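PDB 3UMB: dehalogenase-like hydrolase from Ralstonia solanacearum, which probably catalyses the hydrolytic dehalogenation of small (S)-2-haloalkanoic acids to the corresponding (R)-2-hydroxyalkanoic acids, with release of a halide ion. Local coordinates for residues L39-D42 / R43-D46; M219-L222 / L223-V226; G84-A87 / E88-M92; F177-N181 / G182-C186. All coordinates share one frame; numbering follows the deposited sequence.

Interaction 1 (L39-D42 / R43-D46); sequences LWRD and RQID. With MG (magnesium ion), chain H.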
loop_
_atom_site.group_PDB
_atom_site.type_symbol
_atom_site.label_atom_id
_atom_site.label_comp_id
_atom_site.label_asym_id
_atom_site.label_seq_id
_atom_site.Cartn_x
_atom_site.Cartn_y
_atom_site.Cartn_z
ATOM N N LEU A 39 -1.334 -1.519 -13.165
ATOM C CA LEU A 39 -2.231 -2.125 -12.172
ATOM C C LEU A 39 -1.545 -3.265 -11.444
ATOM O O LEU A 39 -1.712 -3.426 -10.253
ATOM C CB LEU A 39 -3.555 -2.601 -12.790
ATOM C CG LEU A 39 -4.598 -3.200 -11.863
ATOM C CD1 LEU A 39 -4.881 -2.258 -10.697
ATOM C CD2 LEU A 39 -5.876 -3.606 -12.662
ATOM N N TRP A 40 -0.721 -4.006 -12.175
ATOM C CA TRP A 40 -0.022 -5.168 -11.659
ATOM C C TRP A 40 1.042 -4.827 -10.605
ATOM O O TRP A 40 1.107 -5.472 -9.546
ATOM C CB TRP A 40 0.623 -5.861 -12.823
ATOM C CG TRP A 40 1.281 -7.132 -12.534
ATOM C CD1 TRP A 40 1.183 -7.904 -11.417
ATOM C CD2 TRP A 40 2.123 -7.812 -13.431
ATOM N NE1 TRP A 40 1.950 -9.046 -11.559
ATOM C CE2 TRP A 40 2.546 -8.999 -12.795
ATOM C CE3 TRP A 40 2.615 -7.507 -14.723
ATOM C CZ2 TRP A 40 3.420 -9.900 -13.410
ATOM C CZ3 TRP A 40 3.471 -8.410 -15.339
ATOM C CH2 TRP A 40 3.875 -9.592 -14.676
ATOM N N ARG A 41 1.836 -3.798 -10.888
ATOM C CA ARG A 41 2.832 -3.294 -9.938
ATOM C C ARG A 41 2.148 -2.726 -8.687
ATOM O O ARG A 41 2.546 -3.042 -7.567
ATOM C CB ARG A 41 3.738 -2.259 -10.609
ATOM C CG ARG A 41 4.827 -1.617 -9.717
ATOM C CD ARG A 41 5.821 -2.652 -9.086
ATOM N NE ARG A 41 6.793 -1.981 -8.205
ATOM C CZ ARG A 41 7.564 -2.605 -7.300
ATOM N NH1 ARG A 41 7.500 -3.935 -7.133
ATOM N NH2 ARG A 41 8.399 -1.899 -6.537
ATOM N N ASP A 42 1.105 -1.924 -8.885
ATOM C CA ASP A 42 0.290 -1.427 -7.781
ATOM C C ASP A 42 -0.156 -2.559 -6.870
ATOM O O ASP A 42 0.088 -2.526 -5.671
ATOM C CB ASP A 42 -0.964 -0.711 -8.286
ATOM C CG ASP A 42 -1.795 -0.048 -7.144
ATOM O OD1 ASP A 42 -1.291 0.946 -6.533
ATOM O OD2 ASP A 42 -2.953 -0.510 -6.878
ATOM N N ARG A 43 -0.842 -3.544 -7.421
ATOM C CA ARG A 43 -1.393 -4.618 -6.565
ATOM C C ARG A 43 -0.305 -5.511 -5.996
ATOM O O ARG A 43 -0.432 -5.999 -4.883
ATOM C CB ARG A 43 -2.518 -5.420 -7.248
ATOM C CG ARG A 43 -3.800 -4.581 -7.389
ATOM C CD ARG A 43 -4.326 -4.186 -6.010
ATOM N NE ARG A 43 -5.783 -4.111 -5.954
ATOM C CZ ARG A 43 -6.504 -3.008 -6.224
ATOM N NH1 ARG A 43 -7.834 -3.014 -6.104
ATOM N NH2 ARG A 43 -5.927 -1.875 -6.624
ATOM N N GLN A 44 0.809 -5.658 -6.722
ATOM C CA GLN A 44 1.908 -6.475 -6.200
ATOM C C GLN A 44 2.409 -5.894 -4.878
ATOM O O GLN A 44 2.494 -6.575 -3.873
ATOM C CB GLN A 44 3.012 -6.620 -7.250
ATOM C CG GLN A 44 4.285 -7.257 -6.783
ATOM C CD GLN A 44 5.427 -7.028 -7.762
ATOM O OE1 GLN A 44 5.713 -5.886 -8.113
ATOM N NE2 GLN A 44 6.042 -8.126 -8.258
ATOM N N ILE A 45 2.657 -4.604 -4.885
ATOM C CA ILE A 45 3.093 -3.915 -3.721
ATOM C C ILE A 45 1.976 -3.796 -2.684
ATOM O O ILE A 45 2.202 -4.054 -1.537
ATOM C CB ILE A 45 3.748 -2.609 -4.126
ATOM C CG1 ILE A 45 5.074 -2.923 -4.807
ATOM C CG2 ILE A 45 4.040 -1.723 -2.913
ATOM C CD1 ILE A 45 6.097 -3.680 -3.857
ATOM N N ASP A 46 0.767 -3.456 -3.088
ATOM C CA ASP A 46 -0.325 -3.383 -2.158
ATOM C C ASP A 46 -0.426 -4.678 -1.372
ATOM O O ASP A 46 -0.612 -4.635 -0.158
ATOM C CB ASP A 46 -1.637 -3.171 -2.886
ATOM C CG ASP A 46 -1.802 -1.765 -3.385
ATOM O OD1 ASP A 46 -0.900 -0.934 -3.076
ATOM O OD2 ASP A 46 -2.823 -1.534 -4.100
HETATM MG MG MG H . -1.316 1.700 -4.356
HETATM O O HOH W 1 -3.511 1.335 -5.168
HETATM O O HOH W 2 0.227 2.901 -5.687
#
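Two different first torsions bring the carboxylates of D42 and D46 together on one side of helix 33-54: in D42 CG lies opposite the backbone N (chi1 -175°), whereas in D46 it swings to the N side (chi1 -75°). D42 OD2 and D46 OD2 end 3.0 Å apart, two acceptors whose closeness would probably be unfavourable without nearby positive charge; the magnesium ion and R43 are consistent with supplying it. D42 OD1 binds the ion at 2.3 Å, and two waters also bind it; D46 belongs to the same site, but its OD1 stays 3.0 Å from the ion. R43 lies alongside D42, and its NH2 forms a salt bridge to D42 OD2 at 3.3 Å, with that oxygen close to the guanidinium plane; the stronger partner of R43 is E206 of the second subunit. On another side of the helix, R41 NH1 donates to Q44 OE1 (2.8 Å) from above the amide plane, the guanidinium and amide standing 87° apart. I45 CG1 lies 3.5 Å from R41 CZ and covers one guanidinium face. Q44 NE2 is held by T68 and Y95, which fixes the amide that receives R41. W40, L39, R43 and Q44 face helix 64-78, while the magnesium side meets the second subunit, whose D42 OD1 is a further ligand of the same ion.

Interaction 2 (M219-L222 / L223-V226); sequences MRDL and LQFV
From M219 to V226 the backbone is regular alpha-helix, L223, Q224, F225 and V226 each donating through N to the carbonyl four residues earlier, the first of these bonds, L223 N to M219 O, measuring 3.1 Å. This is helix 219-227, which closes the modelled chain and packs on the parallel beta-sheet of the Rossmann-like HAD core. Its first turn is fastened from the preceding residues: D218 OD1 accepts from D221 N, in the manner of an N-cap side chain, and D221 OD2 in turn accepts from H217 N. The D221 and Q224 side chains run alongside each other, pointing the same way. The apolar side is built differently. L222 has CG opposite its backbone N (chi1 160°), which places the branched end towards the next turn of the helix; CD1 there meets V226 CG2 at 4.0 Å and, more loosely, F225 CD2 at 4.4 Å. L222 also rests on L176, V178 and F196, and the F225 ring meets that of F196 with planes inclined at about 45°, so this apolar side faces strands 175-179 and 194-198. L223 turns instead to V107 and Q110 of helix 104-112, and M219, a selenomethionine, reaches I198. V226 CG2 lies 3.2 Å from L222 O, the same oxygen that accepts from V226 N at 3.1 Å.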
loop_
_atom_site.group_PDB
_atom_site.type_symbol
_atom_site.label_atom_id
_atom_site.label_comp_id
_atom_site.label_asym_id
_atom_site.label_seq_id
_atom_site.Cartn_x
_atom_site.Cartn_y
_atom_site.Cartn_z
HETATM N N MSE A 219 22.157 5.478 -11.713
HETATM C CA MSE A 219 23.216 4.842 -10.943
HETATM C C MSE A 219 24.537 5.568 -10.918
HETATM O O MSE A 219 25.329 5.489 -9.948
HETATM C CB MSE A 219 23.402 3.460 -11.494
HETATM C CG MSE A 219 22.353 2.568 -10.927
HETATM SE SE MSE A 219 22.983 1.880 -9.204
HETATM C CE MSE A 219 23.689 0.173 -9.915
ATOM N N ARG A 220 24.767 6.294 -12.000
ATOM C CA ARG A 220 25.978 7.047 -12.177
ATOM C C ARG A 220 25.899 8.289 -11.331
ATOM O O ARG A 220 26.913 8.741 -10.822
ATOM C CB ARG A 220 26.169 7.351 -13.660
ATOM C CG ARG A 220 26.293 6.069 -14.504
ATOM C CD ARG A 220 26.363 6.301 -16.037
ATOM N NE ARG A 220 25.068 6.696 -16.600
ATOM C CZ ARG A 220 24.780 6.751 -17.901
ATOM N NH1 ARG A 220 25.689 6.392 -18.815
ATOM N NH2 ARG A 220 23.574 7.160 -18.292
ATOM N N ASP A 221 24.708 8.837 -11.106
ATOM C CA ASP A 221 24.617 9.870 -10.073
ATOM C C ASP A 221 24.987 9.320 -8.702
ATOM O O ASP A 221 25.537 10.062 -7.881
ATOM C CB ASP A 221 23.244 10.543 -10.026
ATOM C CG ASP A 221 22.992 11.445 -11.224
ATOM O OD1 ASP A 221 23.944 12.106 -11.720
ATOM O OD2 ASP A 221 21.827 11.481 -11.671
ATOM N N LEU A 222 24.690 8.040 -8.450
ATOM C CA LEU A 222 24.992 7.417 -7.145
ATOM C C LEU A 222 26.502 7.341 -6.915
ATOM O O LEU A 222 26.997 7.691 -5.837
ATOM C CB LEU A 222 24.381 6.011 -7.021
ATOM C CG LEU A 222 25.072 5.163 -5.927
ATOM C CD1 LEU A 222 24.758 5.640 -4.535
ATOM C CD2 LEU A 222 24.747 3.722 -6.057
ATOM N N LEU A 223 27.211 6.857 -7.941
ATOM C CA LEU A 223 28.686 6.904 -8.007
ATOM C C LEU A 223 29.207 8.306 -7.705
ATOM O O LEU A 223 30.089 8.461 -6.851
ATOM C CB LEU A 223 29.170 6.450 -9.385
ATOM C CG LEU A 223 30.627 5.985 -9.529
ATOM C CD1 LEU A 223 31.097 5.029 -8.419
ATOM C CD2 LEU A 223 30.828 5.342 -10.923
ATOM N N GLN A 224 28.655 9.320 -8.385
ATOM C CA GLN A 224 29.060 10.716 -8.156
ATOM C C GLN A 224 29.127 10.912 -6.642
ATOM O O GLN A 224 30.149 11.308 -6.095
ATOM C CB GLN A 224 28.042 11.727 -8.736
ATOM C CG GLN A 224 28.358 12.461 -10.061
ATOM C CD GLN A 224 27.371 13.672 -10.355
ATOM O OE1 GLN A 224 26.212 13.489 -10.790
ATOM N NE2 GLN A 224 27.858 14.899 -10.119
ATOM N N PHE A 225 28.016 10.573 -5.984
ATOM C CA PHE A 225 27.740 10.945 -4.588
ATOM C C PHE A 225 28.661 10.276 -3.580
ATOM O O PHE A 225 29.090 10.914 -2.608
ATOM C CB PHE A 225 26.259 10.633 -4.273
ATOM C CG PHE A 225 25.951 10.434 -2.815
ATOM C CD1 PHE A 225 25.514 11.492 -2.031
ATOM C CD2 PHE A 225 26.055 9.180 -2.239
ATOM C CE1 PHE A 225 25.215 11.309 -0.696
ATOM C CE2 PHE A 225 25.744 8.990 -0.889
ATOM C CZ PHE A 225 25.331 10.053 -0.127
ATOM N N VAL A 226 28.928 8.993 -3.797
ATOM C CA VAL A 226 29.838 8.246 -2.936
ATOM C C VAL A 226 31.237 8.915 -2.998
ATOM O O VAL A 226 31.764 9.413 -1.980
ATOM C CB VAL A 226 29.937 6.733 -3.370
ATOM C CG1 VAL A 226 30.787 5.943 -2.369
ATOM C CG2 VAL A 226 28.558 6.093 -3.496
#

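Interaction 3 (G84-A87 / E88-M92); sequences GNHA and EATLM
H86 and T90 make the closest side-chain contact in this first part of helix 85-96, and they do so on its exposed flank. The T90 hydroxyl, turned to the backbone N side (chi1 -62°), folds back on the preceding turn and donates to H86 O at 3.0 Å. That carbonyl also receives T90 N at 2.8 Å, nearly along its axis, whereas the hydroxyl comes from 46° above the carbonyl plane; two donors from one residue therefore grip one oxygen. T90 OG1 also sits over a face of the H86 imidazole, displaced towards the rim, with H86 NE2 3.3 Å away. Regular helical bonds run through the same turns. G84, at the N-cap position, contributes O to E88 N at 3.1 Å, and A89 N reaches N85 O at 2.8 Å. Two residues on, the L91 N to A87 O bond is weak, with an N-H...O angle of 133°. N85, by contrast, points away from the following turn and, like H86, lies exposed. The inner flank is packed more closely: A87 and L91 meet L28 of helix 19-28, and R24 touches T90 and L91. E88, its chain extended, forms a salt bridge with R73 of helix 64-78, on which selenomethionine M92 also packs through W65, T68 and V69, so helix 85-96 lies against both helix 19-28 and helix 64-78.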
loop_
_atom_site.group_PDB
_atom_site.type_symbol
_atom_site.label_atom_id
_atom_site.label_comp_id
_atom_site.label_asym_id
_atom_site.label_seq_id
_atom_site.Cartn_x
_atom_site.Cartn_y
_atom_site.Cartn_z
ATOM N N GLY A 84 -4.891 -17.023 -19.446
ATOM C CA GLY A 84 -4.866 -18.424 -19.040
ATOM C C GLY A 84 -3.416 -18.868 -18.802
ATOM O O GLY A 84 -2.515 -18.040 -18.712
ATOM N N ASN A 85 -3.196 -20.177 -18.745
ATOM C CA ASN A 85 -1.894 -20.705 -18.379
ATOM C C ASN A 85 -0.734 -20.197 -19.271
ATOM O O ASN A 85 0.278 -19.726 -18.745
ATOM C CB ASN A 85 -1.938 -22.232 -18.301
ATOM C CG ASN A 85 -2.890 -22.727 -17.230
ATOM O OD1 ASN A 85 -2.852 -22.264 -16.083
ATOM N ND2 ASN A 85 -3.758 -23.677 -17.597
ATOM N N HIS A 86 -0.878 -20.232 -20.596
ATOM C CA HIS A 86 0.237 -19.815 -21.454
ATOM C C HIS A 86 0.586 -18.363 -21.179
ATOM O O HIS A 86 1.742 -18.084 -20.907
ATOM C CB HIS A 86 -0.006 -20.052 -22.974
ATOM C CG HIS A 86 1.054 -19.438 -23.857
ATOM N ND1 HIS A 86 2.223 -20.095 -24.197
ATOM C CD2 HIS A 86 1.135 -18.210 -24.437
ATOM C CE1 HIS A 86 2.969 -19.311 -24.963
ATOM N NE2 HIS A 86 2.339 -18.156 -25.114
ATOM N N ALA A 87 -0.376 -17.434 -21.237
ATOM C CA ALA A 87 -0.003 -15.992 -21.168
ATOM C C ALA A 87 0.556 -15.619 -19.769
ATOM O O ALA A 87 1.419 -14.757 -19.637
ATOM C CB ALA A 87 -1.160 -15.082 -21.557
ATOM N N GLU A 88 0.018 -16.281 -18.752
ATOM C CA GLU A 88 0.533 -16.225 -17.386
ATOM C C GLU A 88 1.974 -16.744 -17.314
ATOM O O GLU A 88 2.866 -16.011 -16.925
ATOM C CB GLU A 88 -0.344 -17.074 -16.472
ATOM C CG GLU A 88 0.161 -17.177 -15.067
ATOM C CD GLU A 88 -0.922 -17.498 -14.111
ATOM O OE1 GLU A 88 -1.952 -16.810 -14.141
ATOM O OE2 GLU A 88 -0.758 -18.431 -13.314
ATOM N N ALA A 89 2.193 -18.005 -17.701
ATOM C CA ALA A 89 3.558 -18.551 -17.754
ATOM C C ALA A 89 4.489 -17.587 -18.499
ATOM O O ALA A 89 5.536 -17.230 -18.005
ATOM C CB ALA A 89 3.574 -19.973 -18.367
ATOM N N THR A 90 4.078 -17.088 -19.647
ATOM C CA THR A 90 4.931 -16.190 -20.437
ATOM C C THR A 90 5.328 -14.933 -19.722
ATOM O O THR A 90 6.430 -14.413 -19.923
ATOM C CB THR A 90 4.242 -15.747 -21.741
ATOM O OG1 THR A 90 3.994 -16.892 -22.546
ATOM C CG2 THR A 90 5.123 -14.777 -22.525
ATOM N N LEU A 91 4.420 -14.390 -18.916
ATOM C CA LEU A 91 4.697 -13.076 -18.316
ATOM C C LEU A 91 5.543 -13.257 -17.096
ATOM O O LEU A 91 6.366 -12.427 -16.791
ATOM C CB LEU A 91 3.414 -12.310 -17.979
ATOM C CG LEU A 91 2.839 -11.511 -19.159
ATOM C CD1 LEU A 91 1.529 -10.842 -18.729
ATOM C CD2 LEU A 91 3.866 -10.475 -19.656
HETATM N N MSE A 92 5.298 -14.355 -16.401
HETATM C CA MSE A 92 6.090 -14.754 -15.247
HETATM C C MSE A 92 7.558 -15.093 -15.683
HETATM O O MSE A 92 8.500 -14.496 -15.127
HETATM C CB MSE A 92 5.358 -15.874 -14.445
HETATM C CG MSE A 92 4.065 -15.388 -13.582
HETATM SE SE MSE A 92 4.320 -13.636 -12.698
HETATM C CE MSE A 92 5.517 -14.289 -11.231
#

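Interaction 4 (F177-N181 / G182-C186); sequences FVSSN and GWDAC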
loop_
_atom_site.group_PDB
_atom_site.type_symbol
_atom_site.label_atom_id
_atom_site.label_comp_id
_atom_site.label_asym_id
_atom_site.label_seq_id
_atom_site.Cartn_x
_atom_site.Cartn_y
_atom_site.Cartn_z
ATOM N N PHE A 177 22.260 2.757 1.603
ATOM C CA PHE A 177 21.099 2.047 1.113
ATOM C C PHE A 177 20.594 2.745 -0.140
ATOM O O PHE A 177 20.245 3.925 -0.113
ATOM C CB PHE A 177 20.014 2.023 2.183
ATOM C CG PHE A 177 18.821 1.240 1.770
ATOM C CD1 PHE A 177 18.767 -0.125 1.992
ATOM C CD2 PHE A 177 17.781 1.856 1.063
ATOM C CE1 PHE A 177 17.659 -0.866 1.540
ATOM C CE2 PHE A 177 16.693 1.141 0.611
ATOM C CZ PHE A 177 16.601 -0.226 0.860
ATOM N N VAL A 178 20.525 1.992 -1.225
ATOM C CA VAL A 178 20.130 2.505 -2.529
ATOM C C VAL A 178 18.849 1.852 -3.023
ATOM O O VAL A 178 18.750 0.627 -3.085
ATOM C CB VAL A 178 21.236 2.233 -3.569
ATOM C CG1 VAL A 178 20.820 2.774 -4.959
ATOM C CG2 VAL A 178 22.558 2.854 -3.088
ATOM N N SER A 179 17.859 2.686 -3.334
ATOM C CA SER A 179 16.564 2.227 -3.924
ATOM C C SER A 179 16.036 3.165 -4.991
ATOM O O SER A 179 16.294 4.345 -4.947
ATOM C CB SER A 179 15.477 2.145 -2.857
ATOM O OG SER A 179 14.369 1.428 -3.420
ATOM N N SER A 180 15.301 2.618 -5.947
ATOM C CA SER A 180 14.504 3.431 -6.855
ATOM C C SER A 180 13.167 3.894 -6.328
ATOM O O SER A 180 12.527 4.773 -6.906
ATOM C CB SER A 180 14.194 2.642 -8.090
ATOM O OG SER A 180 15.296 2.816 -8.912
ATOM N N ASN A 181 12.707 3.279 -5.266
ATOM C CA ASN A 181 11.357 3.514 -4.837
ATOM C C ASN A 181 11.471 4.527 -3.716
ATOM O O ASN A 181 12.160 4.307 -2.707
ATOM C CB ASN A 181 10.732 2.208 -4.412
ATOM C CG ASN A 181 10.518 1.264 -5.574
ATOM O OD1 ASN A 181 10.045 1.675 -6.599
ATOM N ND2 ASN A 181 10.841 -0.005 -5.402
ATOM N N GLY A 182 10.859 5.678 -3.926
ATOM C CA GLY A 182 10.872 6.734 -2.916
ATOM C C GLY A 182 10.435 6.255 -1.550
ATOM O O GLY A 182 11.052 6.614 -0.548
ATOM N N TRP A 183 9.396 5.424 -1.495
ATOM C CA TRP A 183 8.899 4.955 -0.200
ATOM C C TRP A 183 9.997 4.170 0.529
ATOM O O TRP A 183 10.147 4.251 1.742
ATOM C CB TRP A 183 7.606 4.135 -0.339
ATOM C CG TRP A 183 7.684 2.925 -1.254
ATOM C CD1 TRP A 183 7.315 2.885 -2.570
ATOM C CD2 TRP A 183 8.148 1.606 -0.927
ATOM N NE1 TRP A 183 7.588 1.637 -3.102
ATOM C CE2 TRP A 183 8.060 0.828 -2.102
ATOM C CE3 TRP A 183 8.654 1.017 0.236
ATOM C CZ2 TRP A 183 8.414 -0.537 -2.140
ATOM C CZ3 TRP A 183 9.061 -0.333 0.196
ATOM C CH2 TRP A 183 8.936 -1.090 -0.996
ATOM N N ASP A 184 10.773 3.410 -0.222
ATOM C CA ASP A 184 11.802 2.561 0.339
ATOM C C ASP A 184 13.007 3.397 0.775
ATOM O O ASP A 184 13.548 3.163 1.859
ATOM C CB ASP A 184 12.188 1.514 -0.700
ATOM C CG ASP A 184 12.936 0.327 -0.118
ATOM O OD1 ASP A 184 13.042 0.162 1.134
ATOM O OD2 ASP A 184 13.402 -0.457 -0.963
ATOM N N ALA A 185 13.403 4.408 -0.002
ATOM C CA ALA A 185 14.523 5.307 0.461
ATOM C C ALA A 185 14.133 5.902 1.785
ATOM O O ALA A 185 14.949 5.997 2.717
ATOM C CB ALA A 185 14.850 6.425 -0.544
ATOM N N CYS A 186 12.874 6.289 1.880
ATOM C CA CYS A 186 12.338 6.939 3.082
ATOM C C CYS A 186 12.247 5.978 4.272
ATOM O O CYS A 186 12.559 6.337 5.410
ATOM C CB CYS A 186 10.943 7.478 2.768
ATOM S SG CYS A 186 10.953 9.011 1.766
HETATM O O HOH W 3 9.477 6.336 -6.495
HETATM O O HOH W 4 11.741 -1.007 -3.147
#
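N181 CB lies over one face of the W183 indole, 3.8 Å from the centroid of its five-membered ring and 27° off the normal, a CH-pi contact. The N181 amide continues alongside the indole with its plane only 6° from that of the ring. W183 can fold back in this way because its CG stands between the backbone N and the carbonyl carbon (chi1 57°). N181 is also the residue before helix 182-191, and its carbonyl starts the helical bonding: A185 N approaches N181 O at 3.0 Å, and D184 N reaches the same oxygen weakly. Next comes D184. Its OD2 lies 3.2 Å from S179 OG, but this hydrogen bond is not settled, since the hydroxyl also bonds to D10 OD2. A water 2.8 Å from D184 OD2 and 2.6 Å from N181 ND2 links those two side chains. The F177 and D184 side chains cross at about a right angle, with F177 CZ 3.6 Å from D184 OD1. S179 OG in turn accepts from N181 N at 3.1 Å, forming an ST turn that shapes the bend. Farther out, K155 forms a salt bridge to D184 OD2 and Y161 bonds to OD1, while R49 makes a cation-pi contact with W183. The strand-turn-helix arrangement opens the beta-alpha-beta unit of strand 175-179, helix 182-191 and strand 194-198, at the C-terminal strand ends where HAD enzymes place their active site.

In the fold
Along the chain the contacts follow the order interaction 1, 3, 4, 2. Interactions 1 and 3 belong to the helical part: their centres are about 17 Å apart, and W40 CZ2 touches the selenium of M92, SE, at 3.9 Å. Interaction 4 lies about 17 Å from interaction 1, centre to centre, and faces it through R41 and N181, so the helix carrying the magnesium ligands meets the loop at the C-terminal end of strand 175-179. Interaction 2 packs on the same sheet, where L222 CD2 meets V178 CG2 at 3.8 Å. Centres of interactions 2 and 3 are about 37 Å apart, on opposite sides of the chain's centre. Interaction 1 thus lies where the helical part, that loop and the second subunit meet.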